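Local coordinates for protein leucyl aminopeptidase (Trypanosoma brucei brucei, PDB 5NTD) that probably removes leucine and other N-terminal residues from peptides as a hexameric, manganese-binding M17 aminopeptidase, and binds the inhibitor bestatin, at residues G[24-28]-G[198-202]; G[104-108]-G[122-126]; G[147-153]-G[188-194]; G[154-159]-G[203-207]; G[208-213]-G[317-321]. All blocks are in the same frame, centred on the assembly; numbering follows the deposited sequence.

Contact 1 of 5, residues G[24-28]-G[198-202]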
# COMPACT_ATOMS: atom_id res chain seq x y z
N THR G 24 25.50 30.64 -24.43
CA THR G 24 26.29 29.61 -23.75
C THR G 24 27.54 30.17 -23.09
O THR G 24 28.04 31.18 -23.45
CB THR G 24 26.73 28.49 -24.69
OG1 THR G 24 27.46 27.49 -23.93
CG2 THR G 24 27.63 29.02 -25.80
N ASN G 25 28.01 29.45 -22.10
CA ASN G 25 29.24 29.78 -21.38
C ASN G 25 30.45 29.04 -21.98
O ASN G 25 31.56 29.14 -21.46
CB ASN G 25 29.13 29.34 -19.91
CG ASN G 25 28.96 27.83 -19.79
OD1 ASN G 25 28.14 27.27 -20.50
ND2 ASN G 25 29.74 27.17 -18.96
N VAL G 26 30.22 28.24 -23.00
CA VAL G 26 31.28 27.39 -23.57
C VAL G 26 31.78 27.95 -24.89
O VAL G 26 30.99 28.35 -25.75
CB VAL G 26 30.79 25.94 -23.80
CG1 VAL G 26 31.94 25.00 -24.19
CG2 VAL G 26 30.11 25.39 -22.55
N CYS G 27 33.08 27.95 -25.05
CA CYS G 27 33.70 28.21 -26.36
C CYS G 27 34.71 27.11 -26.68
O CYS G 27 35.04 26.29 -25.86
CB CYS G 27 34.37 29.58 -26.43
SG CYS G 27 35.64 29.80 -25.17
N PHE G 28 35.11 27.07 -27.94
CA PHE G 28 35.91 25.96 -28.47
C PHE G 28 37.09 26.49 -29.27
O PHE G 28 36.97 27.41 -30.06
CB PHE G 28 35.06 25.04 -29.36
CG PHE G 28 33.84 24.53 -28.66
CD1 PHE G 28 32.66 25.26 -28.66
CD2 PHE G 28 33.89 23.34 -27.93
CE1 PHE G 28 31.53 24.81 -27.99
CE2 PHE G 28 32.77 22.88 -27.28
CZ PHE G 28 31.57 23.62 -27.30
N ASP G 198 29.70 26.73 -34.76
CA ASP G 198 28.68 25.68 -34.90
C ASP G 198 28.58 24.83 -33.60
O ASP G 198 27.48 24.44 -33.17
CB ASP G 198 29.00 24.76 -36.09
CG ASP G 198 28.77 25.45 -37.45
OD1 ASP G 198 28.63 26.69 -37.49
OD2 ASP G 198 28.62 24.71 -38.46
N LEU G 199 29.74 24.51 -33.03
CA LEU G 199 29.78 23.79 -31.75
C LEU G 199 29.15 24.63 -30.65
O LEU G 199 28.42 24.12 -29.80
CB LEU G 199 31.19 23.40 -31.36
CG LEU G 199 31.82 22.34 -32.28
CD1 LEU G 199 33.28 22.09 -31.86
CD2 LEU G 199 31.05 21.03 -32.25
N GLU G 200 29.38 25.93 -30.70
CA GLU G 200 28.69 26.84 -29.74
C GLU G 200 27.17 26.79 -29.85
O GLU G 200 26.47 26.76 -28.85
CB GLU G 200 29.11 28.29 -29.91
CG GLU G 200 30.42 28.61 -29.23
CD GLU G 200 30.76 30.08 -29.30
OE1 GLU G 200 29.83 30.93 -29.31
OE2 GLU G 200 31.96 30.38 -29.32
N ALA G 201 26.69 26.75 -31.07
CA ALA G 201 25.23 26.66 -31.31
C ALA G 201 24.64 25.37 -30.71
O ALA G 201 23.58 25.39 -30.07
CB ALA G 201 24.91 26.73 -32.77
N VAL G 202 25.36 24.28 -30.87
CA VAL G 202 24.97 22.97 -30.27
C VAL G 202 24.95 23.03 -28.74
O VAL G 202 24.00 22.64 -28.10
CB VAL G 202 25.92 21.83 -30.72
CG1 VAL G 202 25.65 20.54 -29.95
CG2 VAL G 202 25.73 21.58 -32.20
O HOH W 1 33.80 28.59 -29.84

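Contact 2 of 5, residues G[104-108]-G[122-126]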
# COMPACT_ATOMS: atom_id res chain seq x y z
N VAL G 104 43.41 16.40 -13.58
CA VAL G 104 43.47 15.36 -14.62
C VAL G 104 42.26 14.42 -14.42
O VAL G 104 41.95 14.04 -13.29
CB VAL G 104 44.75 14.54 -14.53
CG1 VAL G 104 44.76 13.43 -15.54
CG2 VAL G 104 45.96 15.43 -14.75
N GLY G 105 41.63 14.04 -15.53
CA GLY G 105 40.54 13.06 -15.52
C GLY G 105 40.70 12.00 -16.57
O GLY G 105 40.97 12.31 -17.72
N GLU G 106 40.57 10.76 -16.15
CA GLU G 106 40.75 9.60 -17.04
C GLU G 106 39.40 9.07 -17.53
O GLU G 106 38.58 8.58 -16.75
CB GLU G 106 41.58 8.47 -16.39
CG GLU G 106 41.95 7.34 -17.35
CD GLU G 106 42.70 6.20 -16.68
OE1 GLU G 106 43.65 6.47 -15.92
OE2 GLU G 106 42.33 5.01 -16.91
N VAL G 107 39.24 9.11 -18.83
CA VAL G 107 38.06 8.56 -19.53
C VAL G 107 38.28 7.07 -19.85
O VAL G 107 39.30 6.72 -20.43
CB VAL G 107 37.79 9.30 -20.85
CG1 VAL G 107 36.51 8.81 -21.50
CG2 VAL G 107 37.72 10.80 -20.59
N PRO G 108 37.33 6.19 -19.49
CA PRO G 108 37.46 4.81 -19.94
C PRO G 108 37.41 4.64 -21.46
O PRO G 108 36.84 5.47 -22.17
CB PRO G 108 36.27 4.11 -19.30
CG PRO G 108 35.27 5.17 -19.15
CD PRO G 108 36.05 6.41 -18.82
N VAL G 122 31.25 10.03 -19.24
CA VAL G 122 32.33 10.19 -18.24
C VAL G 122 33.01 11.55 -18.37
O VAL G 122 33.35 12.18 -17.39
CB VAL G 122 33.34 9.07 -18.31
CG1 VAL G 122 34.46 9.30 -17.31
CG2 VAL G 122 32.66 7.73 -18.02
N VAL G 123 33.16 12.01 -19.59
CA VAL G 123 33.72 13.35 -19.83
C VAL G 123 32.94 14.39 -19.01
O VAL G 123 33.51 15.18 -18.29
CB VAL G 123 33.72 13.76 -21.33
CG1 VAL G 123 34.13 15.21 -21.53
CG2 VAL G 123 34.68 12.87 -22.12
N THR G 124 31.63 14.34 -19.14
CA THR G 124 30.74 15.23 -18.38
C THR G 124 31.01 15.14 -16.86
O THR G 124 31.21 16.14 -16.19
CB THR G 124 29.26 14.94 -18.65
OG1 THR G 124 28.99 15.24 -20.03
CG2 THR G 124 28.36 15.80 -17.77
N ALA G 125 31.04 13.93 -16.37
CA ALA G 125 31.23 13.70 -14.91
C ALA G 125 32.60 14.21 -14.42
O ALA G 125 32.74 14.84 -13.40
CB ALA G 125 31.07 12.23 -14.57
N LEU G 126 33.64 13.93 -15.21
CA LEU G 126 35.01 14.40 -14.89
C LEU G 126 35.11 15.93 -14.83
O LEU G 126 35.66 16.51 -13.89
CB LEU G 126 36.01 13.90 -15.89
CG LEU G 126 36.16 12.38 -15.91
CD1 LEU G 126 37.00 11.99 -17.10
CD2 LEU G 126 36.81 11.87 -14.63

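Contact 3 of 5, residues G[147-153]-G[188-194]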
# COMPACT_ATOMS: atom_id res chain seq x y z
N SER G 147 40.38 13.94 -26.88
CA SER G 147 39.55 13.34 -27.92
C SER G 147 39.28 14.36 -28.98
O SER G 147 39.18 15.55 -28.70
CB SER G 147 38.21 12.84 -27.36
OG SER G 147 37.28 12.52 -28.40
N ASN G 148 39.16 13.89 -30.22
CA ASN G 148 38.72 14.75 -31.36
C ASN G 148 37.26 14.49 -31.74
O ASN G 148 36.83 14.87 -32.81
CB ASN G 148 39.63 14.56 -32.58
CG ASN G 148 40.97 15.26 -32.41
OD1 ASN G 148 41.05 16.49 -32.35
ND2 ASN G 148 42.03 14.46 -32.28
N ALA G 149 36.52 13.81 -30.87
CA ALA G 149 35.10 13.50 -31.13
C ALA G 149 34.31 14.74 -30.76
O ALA G 149 33.67 14.82 -29.72
CB ALA G 149 34.65 12.28 -30.36
N VAL G 150 34.36 15.71 -31.64
CA VAL G 150 34.01 17.10 -31.26
C VAL G 150 32.55 17.31 -30.87
O VAL G 150 32.25 18.02 -29.94
CB VAL G 150 34.43 18.14 -32.31
CG1 VAL G 150 35.94 18.10 -32.50
CG2 VAL G 150 33.72 17.95 -33.63
N LEU G 151 31.65 16.67 -31.59
CA LEU G 151 30.20 16.86 -31.31
C LEU G 151 29.80 16.28 -29.93
O LEU G 151 29.22 16.99 -29.12
CB LEU G 151 29.30 16.29 -32.40
CG LEU G 151 27.87 16.82 -32.22
CD1 LEU G 151 27.55 17.85 -33.28
CD2 LEU G 151 26.85 15.70 -32.28
N PRO G 152 30.07 14.99 -29.69
CA PRO G 152 29.71 14.46 -28.38
C PRO G 152 30.41 15.16 -27.23
O PRO G 152 29.80 15.34 -26.17
CB PRO G 152 30.11 12.99 -28.45
CG PRO G 152 31.00 12.86 -29.61
CD PRO G 152 30.62 13.95 -30.56
N ILE G 153 31.65 15.58 -27.43
CA ILE G 153 32.39 16.32 -26.38
C ILE G 153 31.76 17.68 -26.16
O ILE G 153 31.61 18.11 -25.03
CB ILE G 153 33.89 16.43 -26.62
CG1 ILE G 153 34.61 15.27 -25.93
CG2 ILE G 153 34.45 17.68 -25.95
CD1 ILE G 153 34.83 14.10 -26.81
N PHE G 188 40.53 21.44 -28.07
CA PHE G 188 40.74 20.15 -28.79
C PHE G 188 42.19 20.01 -29.23
O PHE G 188 42.88 21.02 -29.35
CB PHE G 188 39.86 20.04 -30.02
CG PHE G 188 38.38 19.96 -29.71
CD1 PHE G 188 37.84 18.83 -29.10
CD2 PHE G 188 37.53 21.03 -30.03
CE1 PHE G 188 36.48 18.76 -28.81
CE2 PHE G 188 36.17 20.97 -29.72
CZ PHE G 188 35.65 19.83 -29.12
N PRO G 189 42.67 18.79 -29.45
CA PRO G 189 44.03 18.63 -30.00
C PRO G 189 44.24 19.27 -31.39
O PRO G 189 45.25 19.91 -31.63
CB PRO G 189 44.19 17.11 -30.12
CG PRO G 189 43.16 16.56 -29.18
CD PRO G 189 42.00 17.50 -29.27
N GLU G 190 43.26 19.08 -32.26
CA GLU G 190 43.31 19.58 -33.64
C GLU G 190 42.18 20.55 -33.87
O GLU G 190 41.17 20.51 -33.15
CB GLU G 190 43.13 18.42 -34.62
CG GLU G 190 44.13 17.26 -34.51
CD GLU G 190 45.56 17.72 -34.80
OE1 GLU G 190 45.78 18.82 -35.34
OE2 GLU G 190 46.49 16.97 -34.54
N PRO G 191 42.30 21.40 -34.92
CA PRO G 191 41.15 22.24 -35.26
C PRO G 191 39.90 21.37 -35.48
O PRO G 191 39.99 20.35 -36.14
CB PRO G 191 41.58 22.90 -36.56
CG PRO G 191 43.07 22.93 -36.49
CD PRO G 191 43.46 21.68 -35.77
N PRO G 192 38.78 21.71 -34.85
CA PRO G 192 37.68 20.80 -34.88
C PRO G 192 37.10 20.65 -36.29
O PRO G 192 36.90 21.65 -36.99
CB PRO G 192 36.66 21.45 -33.92
CG PRO G 192 37.01 22.88 -33.92
CD PRO G 192 38.50 22.90 -34.04
N ALA G 193 36.74 19.43 -36.61
CA ALA G 193 36.04 19.14 -37.89
C ALA G 193 34.76 19.95 -38.08
O ALA G 193 34.37 20.30 -39.20
CB ALA G 193 35.72 17.66 -38.01
N ILE G 194 34.09 20.25 -36.99
CA ILE G 194 32.90 21.12 -37.02
C ILE G 194 33.37 22.46 -36.50
O ILE G 194 34.01 22.52 -35.45
CB ILE G 194 31.75 20.54 -36.14
CG1 ILE G 194 31.25 19.23 -36.74
CG2 ILE G 194 30.59 21.53 -36.01
CD1 ILE G 194 30.54 18.34 -35.75
O HOH W 2 39.42 18.11 -33.35
O HOH W 3 37.57 16.96 -35.32

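Contact 4 of 5, residues G[154-159]-G[203-207]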
# COMPACT_ATOMS: atom_id res chain seq x y z
N ALA G 154 31.35 18.32 -27.23
CA ALA G 154 30.72 19.65 -27.09
C ALA G 154 29.47 19.60 -26.22
O ALA G 154 29.26 20.41 -25.34
CB ALA G 154 30.39 20.22 -28.44
N ALA G 155 28.62 18.64 -26.52
CA ALA G 155 27.38 18.45 -25.77
C ALA G 155 27.69 18.04 -24.30
O ALA G 155 27.04 18.48 -23.39
CB ALA G 155 26.48 17.42 -26.45
N ALA G 156 28.69 17.19 -24.15
CA ALA G 156 29.09 16.67 -22.85
C ALA G 156 29.54 17.77 -21.93
O ALA G 156 29.20 17.79 -20.75
CB ALA G 156 30.18 15.64 -22.99
N VAL G 157 30.30 18.70 -22.48
CA VAL G 157 30.80 19.85 -21.71
C VAL G 157 29.70 20.87 -21.49
O VAL G 157 29.58 21.45 -20.40
CB VAL G 157 32.00 20.51 -22.38
CG1 VAL G 157 32.40 21.78 -21.65
CG2 VAL G 157 33.16 19.53 -22.38
N ALA G 158 28.87 21.07 -22.50
CA ALA G 158 27.68 21.93 -22.36
C ALA G 158 26.79 21.51 -21.16
O ALA G 158 26.26 22.36 -20.44
CB ALA G 158 26.85 21.91 -23.63
N ARG G 159 26.65 20.22 -20.95
CA ARG G 159 25.72 19.71 -19.90
C ARG G 159 26.39 19.54 -18.54
O ARG G 159 25.74 19.19 -17.57
CB ARG G 159 25.01 18.41 -20.35
CG ARG G 159 25.80 17.11 -20.25
CD ARG G 159 24.97 15.92 -20.69
NE ARG G 159 25.25 15.46 -22.05
CZ ARG G 159 24.47 15.66 -23.13
NH1 ARG G 159 23.35 16.37 -23.05
NH2 ARG G 159 24.81 15.15 -24.30
N ALA G 203 26.04 23.54 -28.20
CA ALA G 203 26.17 23.68 -26.74
C ALA G 203 25.09 24.59 -26.19
O ALA G 203 24.50 24.33 -25.13
CB ALA G 203 27.52 24.23 -26.37
N THR G 204 24.80 25.64 -26.93
CA THR G 204 23.73 26.58 -26.54
C THR G 204 22.38 25.86 -26.45
O THR G 204 21.61 26.08 -25.51
CB THR G 204 23.66 27.77 -27.52
OG1 THR G 204 24.94 28.41 -27.53
CG2 THR G 204 22.57 28.79 -27.11
N SER G 205 22.08 25.04 -27.45
CA SER G 205 20.81 24.31 -27.49
C SER G 205 20.72 23.26 -26.36
O SER G 205 19.68 23.08 -25.76
CB SER G 205 20.58 23.66 -28.83
OG SER G 205 19.96 24.58 -29.72
N THR G 206 21.82 22.57 -26.08
CA THR G 206 21.88 21.64 -24.95
C THR G 206 21.52 22.36 -23.63
O THR G 206 20.74 21.87 -22.83
CB THR G 206 23.26 21.03 -24.81
OG1 THR G 206 23.54 20.26 -25.97
CG2 THR G 206 23.33 20.09 -23.58
N GLN G 207 22.10 23.55 -23.46
CA GLN G 207 21.95 24.34 -22.23
C GLN G 207 20.61 25.05 -22.13
O GLN G 207 20.05 25.16 -21.04
CB GLN G 207 23.06 25.33 -22.07
CG GLN G 207 24.38 24.63 -21.81
CD GLN G 207 25.55 25.59 -21.67
OE1 GLN G 207 25.48 26.73 -22.15
NE2 GLN G 207 26.61 25.13 -21.05

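Contact 5 of 5, residues G[208-213]-G[317-321]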
# COMPACT_ATOMS: atom_id res chain seq x y z
N LEU G 208 20.08 25.50 -23.24
CA LEU G 208 18.71 26.07 -23.25
C LEU G 208 17.71 24.96 -22.88
O LEU G 208 16.79 25.18 -22.11
CB LEU G 208 18.35 26.66 -24.60
CG LEU G 208 16.93 27.19 -24.72
CD1 LEU G 208 16.65 28.25 -23.68
CD2 LEU G 208 16.70 27.77 -26.11
N CYS G 209 17.90 23.80 -23.48
CA CYS G 209 17.06 22.63 -23.21
C CYS G 209 17.11 22.29 -21.73
O CYS G 209 16.09 22.15 -21.05
CB CYS G 209 17.51 21.46 -24.04
SG CYS G 209 16.47 19.98 -23.87
N GLN G 210 18.33 22.27 -21.21
CA GLN G 210 18.57 22.07 -19.77
C GLN G 210 17.83 23.10 -18.92
O GLN G 210 17.18 22.77 -17.91
CB GLN G 210 20.05 22.12 -19.46
CG GLN G 210 20.40 21.62 -18.09
CD GLN G 210 21.82 22.03 -17.69
OE1 GLN G 210 22.70 21.19 -17.56
NE2 GLN G 210 22.01 23.32 -17.46
N ARG G 211 17.88 24.34 -19.37
CA ARG G 211 17.26 25.46 -18.63
C ARG G 211 15.77 25.27 -18.54
O ARG G 211 15.16 25.44 -17.48
CB ARG G 211 17.59 26.78 -19.31
CG ARG G 211 17.15 28.01 -18.52
CD ARG G 211 17.60 29.33 -19.17
NE ARG G 211 17.14 30.44 -18.37
CZ ARG G 211 17.67 30.80 -17.20
NH1 ARG G 211 18.75 30.20 -16.71
NH2 ARG G 211 17.09 31.79 -16.50
N LEU G 212 15.17 24.97 -19.67
CA LEU G 212 13.71 24.83 -19.77
C LEU G 212 13.22 23.66 -18.88
O LEU G 212 12.21 23.75 -18.20
CB LEU G 212 13.27 24.62 -21.21
CG LEU G 212 13.53 25.80 -22.17
CD1 LEU G 212 13.35 25.35 -23.59
CD2 LEU G 212 12.62 26.98 -21.89
N VAL G 213 13.98 22.58 -18.90
CA VAL G 213 13.62 21.36 -18.17
C VAL G 213 13.80 21.56 -16.65
O VAL G 213 12.91 21.26 -15.87
CB VAL G 213 14.40 20.15 -18.70
CG1 VAL G 213 14.10 18.90 -17.88
CG2 VAL G 213 14.01 19.90 -20.14
N ALA G 317 11.07 20.42 -25.11
CA ALA G 317 12.31 21.17 -25.05
C ALA G 317 13.32 20.59 -26.04
O ALA G 317 14.03 21.34 -26.71
CB ALA G 317 12.91 21.17 -23.65
N ALA G 318 13.38 19.27 -26.10
CA ALA G 318 14.32 18.61 -26.98
C ALA G 318 14.07 18.97 -28.47
O ALA G 318 14.97 19.37 -29.17
CB ALA G 318 14.27 17.11 -26.81
N VAL G 319 12.83 18.81 -28.91
CA VAL G 319 12.49 19.12 -30.29
C VAL G 319 12.60 20.63 -30.57
O VAL G 319 13.04 21.05 -31.63
CB VAL G 319 11.11 18.61 -30.73
CG1 VAL G 319 11.07 17.10 -30.64
CG2 VAL G 319 9.97 19.23 -29.95
N PHE G 320 12.21 21.42 -29.60
CA PHE G 320 12.32 22.88 -29.74
C PHE G 320 13.76 23.28 -29.99
O PHE G 320 14.07 24.04 -30.89
CB PHE G 320 11.80 23.60 -28.50
CG PHE G 320 11.92 25.09 -28.57
CD1 PHE G 320 11.33 25.79 -29.60
CD2 PHE G 320 12.62 25.80 -27.60
CE1 PHE G 320 11.41 27.18 -29.66
CE2 PHE G 320 12.72 27.19 -27.65
CZ PHE G 320 12.12 27.88 -28.70
N CYS G 321 14.66 22.79 -29.16
CA CYS G 321 16.07 23.20 -29.23
C CYS G 321 16.78 22.59 -30.44
O CYS G 321 17.67 23.20 -31.02
CB CYS G 321 16.78 22.92 -27.94
SG CYS G 321 16.16 23.92 -26.55

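Contact 1 of 5, residues G[24-28]-G[198-202]
Phe28 lies with one ring face against the side chain of Leu199, whose CB stands 3.8 Å from the ring centroid and 20° off its normal. This is a CH-pi contact displaced toward the rim of the ring, and the two side chains cross at about a right angle. With CG anti to the carbonyl carbon (chi1 -55°) and chi2 at 87°, the phenyl group of Phe28 is turned so that a face meets the helix; its CE1 atom also reaches the backbone, 3.6 Å from Leu199 C. A flat aromatic suits this place, since its face covers Leu199 CB while CE1 touches the peptide that follows. Beyond the pair, Val150 and Ala154 of helix 150-158 also touch Leu199, and Phe188 touches Phe28.

Glu200 follows another course. Its chain is extended beyond CG and reaches across to the strand, with Glu200 CG 3.5 Å from Val26 O, carrying the carboxylate to Cys27 CB. There Glu200 OE2 accepts a hydrogen bond of 2.6 Å from water 1, and the same water accepts one from Phe28 N at 2.8 Å. Thr24 contributes its methyl, CG2, 4.0 Å from Glu200 O, while Thr24 OG1 turns back to accept from Val26 N at 3.0 Å in an ST turn and also bonds to Gln207.

The contact therefore divides by chemistry: an apolar half closes around the ring, and at the partly exposed margin a carboxylate serves a backbone N-H of strand 26-30 through water, an arrangement consistent with a negatively charged Glu200.

Contact 2 of 5, residues G[104-108]-G[122-126]
Leu126 projects from its helix onto the strand backbone at Gly105, its CD1 lying 3.7 Å from Gly105 C and its CD2 4.0 Å from Gly105 CA. Its CG is anti to the carbonyl carbon (chi1 -64°), which points the branch at the strand. Glycine suits this approach: with only hydrogens on Gly105 CA, Leu126 CD1 lies directly on the backbone, and Gly105 CA is 5.7 Å from Leu126 CA.

The same Leu126 CD1 meets Val107 CG2 at 3.8 Å. That methyl is shared, for Val123 CG2 approaches Val107 CG2 at 4.0 Å, and the branched valine thus fits between two residues of the helix. Farther along, Pro108 and Val122 meet end on, both valine methyls resting on CD of the ring. Pro108 CD sits 3.6 Å from Val122 CG1, with Val122 CG2 almost as near. Compact, beta-branched valines, a longer leucine laid over the glycine and a rigid proline ring fill this interface without needing polar partners, and no hydrogen bond crosses it.

Within the sheet, Gly105 pairs through its backbone with Leu49 and Gly51, and Thr124 of the helix bonds to Ala156 O. The strand and helix run nearly antiparallel, at 162° with axes 8.5 Å apart. A helix laid in this way on a mixed sheet is typical of the alpha/beta layering of the macro-like N-terminal domain of M17 aminopeptidases.

Contact 3 of 5, residues G[147-153]-G[188-194]
Leaving strand 183-188 at Phe188, the chain and its loop pass along the start of helix 150-158, with CA atoms 6.3 Å apart both at Asn148 and Phe188 and at Val150 and Pro192. Val150 is the main apolar bridge. Its CG1 lies over the centre of the Phe188 ring, 3.7 Å from the centroid and 9° off the normal, in a CH-pi contact, and also touches Pro192 CB. The other methyl, Val150 CG2, meets Ile194 CD1 at 3.8 Å; valine suits the place because its fork offers one methyl to the ring and one to the loop end. Ile153 CG2 adds a contact to Phe188 CE1, while Ser147 O stands at the ring edge near its plane, 3.6 Å from Phe188 CD1.

Asparagine at 148 serves as a short acceptor arm. With CG beside its backbone N (chi1 -75°), the amide reaches over to the loop and meets the Pro189 ring, Asn148 OD1 lying 3.4 Å from Pro189 CD. Asn148 OD1 also accepts a weak 3.4 Å hydrogen bond from Glu190 N and a bond from water 2, which donates to Glu190 O too. Water 3 joins Ala193 N to Asn148 O, the latter weakly.

Apolar packing thus carries the buried side, while water and one weak direct bond link the loop's polar backbone on the more exposed side.

Contact 4 of 5, residues G[154-159]-G[203-207]
This is an alpha-alpha packing at the seam between the macro-like N-terminal domain, which supplies helix 150-158, and helix 196-214, the long helix that runs into the catalytic domain; the axes lie 8.6 Å apart at -42°. The apolar part rests on Ala158, whose CB comes 3.6 Å from Ala203 CA and 3.7 Å from Ala203 CB. Alanine suits both places because a single methyl lets Ala158 CA and Ala203 CA approach to 5.0 Å. Thr206 follows nearly one turn on from Ala203, its CB 3.9 Å from Ala158 CB. With OG1 beside the backbone N (chi1 -63°), Thr206 CG2 is left anti to that N and lies 3.8 Å from Arg159 NH1, while OG1 bonds back to Val202 O within its own helix.

The charged and polar groups are tied elsewhere as well. The guanidinium of Arg159 has Ala155 O above one face, displaced toward its rim, and it forms a salt bridge with Glu437 and a hydrogen bond to Thr507 O. Gln207 is held at its OE1 by Tyr22, and its NE2 is shared with Asn25. An extended chain beyond CG carries this amide to the end of helix 150-158, where Gln207 NE2 donates to Ala158 O at 2.9 Å, nearly straight at 162°, on a lone pair in the carbonyl plane.

Contact 5 of 5, residues G[208-213]-G[317-321]
Their first torsions put two cysteine sulfurs between the helices: Cys209 has SG opposite its backbone N (chi1 -176°), reaching toward Ala317, whereas Cys321 has SG opposite its carbonyl carbon (chi1 -66°), turned to the backbone at Cys209. The sulfurs engage different partners, and Cys209 SG and Cys321 SG stay 4.8 Å apart, too far for a disulfide. Cys209 SG rests 3.8 Å from Ala317 CB; Cys321 SG lies 3.5 Å from Cys209 N and also touches Cys209 CB and Leu208 CG, the last at 3.8 Å. Sulfur suits such a place, being large and polarisable yet carried on a short, unbranched side chain.

Leucines and a valine close the rest. Leu212 CD1 approaches Phe320 CD2 at 4.1 Å, the side chains crossing at about a right angle, and Leu208 CD2 meets the same ring obliquely near CE2. Val213 CG2 packs on Ala317 CB at 3.9 Å, so the small alanine receives both a sulfur and a methyl. Ile228 of helix 222-236 touches Leu212 and Phe320, and Pro511 covers Cys209, Ala318 and Cys321.

The helices run close to antiparallel, at 149° with axes 9.2 Å apart. No hydrogen bond joins the two segments, and every touching residue is buried. Their union therefore rests on close fit and the burial of apolar groups, a seam of hydrocarbon and sulfur within the catalytic domain.

Overall arrangement
Helix 196-214 links contacts 1, 4 and 5 in sequence, carrying the chain from the N-terminal sheet into the catalytic domain. Contacts 1 and 4 are close, with centres 7 Å apart, and Gln207 of contact 4 joins them by bonding Thr24 and Asn25. Contact 3 meets contact 1 through Phe188 on Phe28 and shares helix 150-158 with contact 4. Contact 2, on the same sheet as contact 1, reaches contact 4 through Thr124 OG1 and Ala156 O. Ser205 OG, bonded to Cys321 O, ties contact 4 to contact 5. Contact 5 approaches the active site: the Val213 side chain is about 10 Å from bestatin and about 12 Å from a manganese ion.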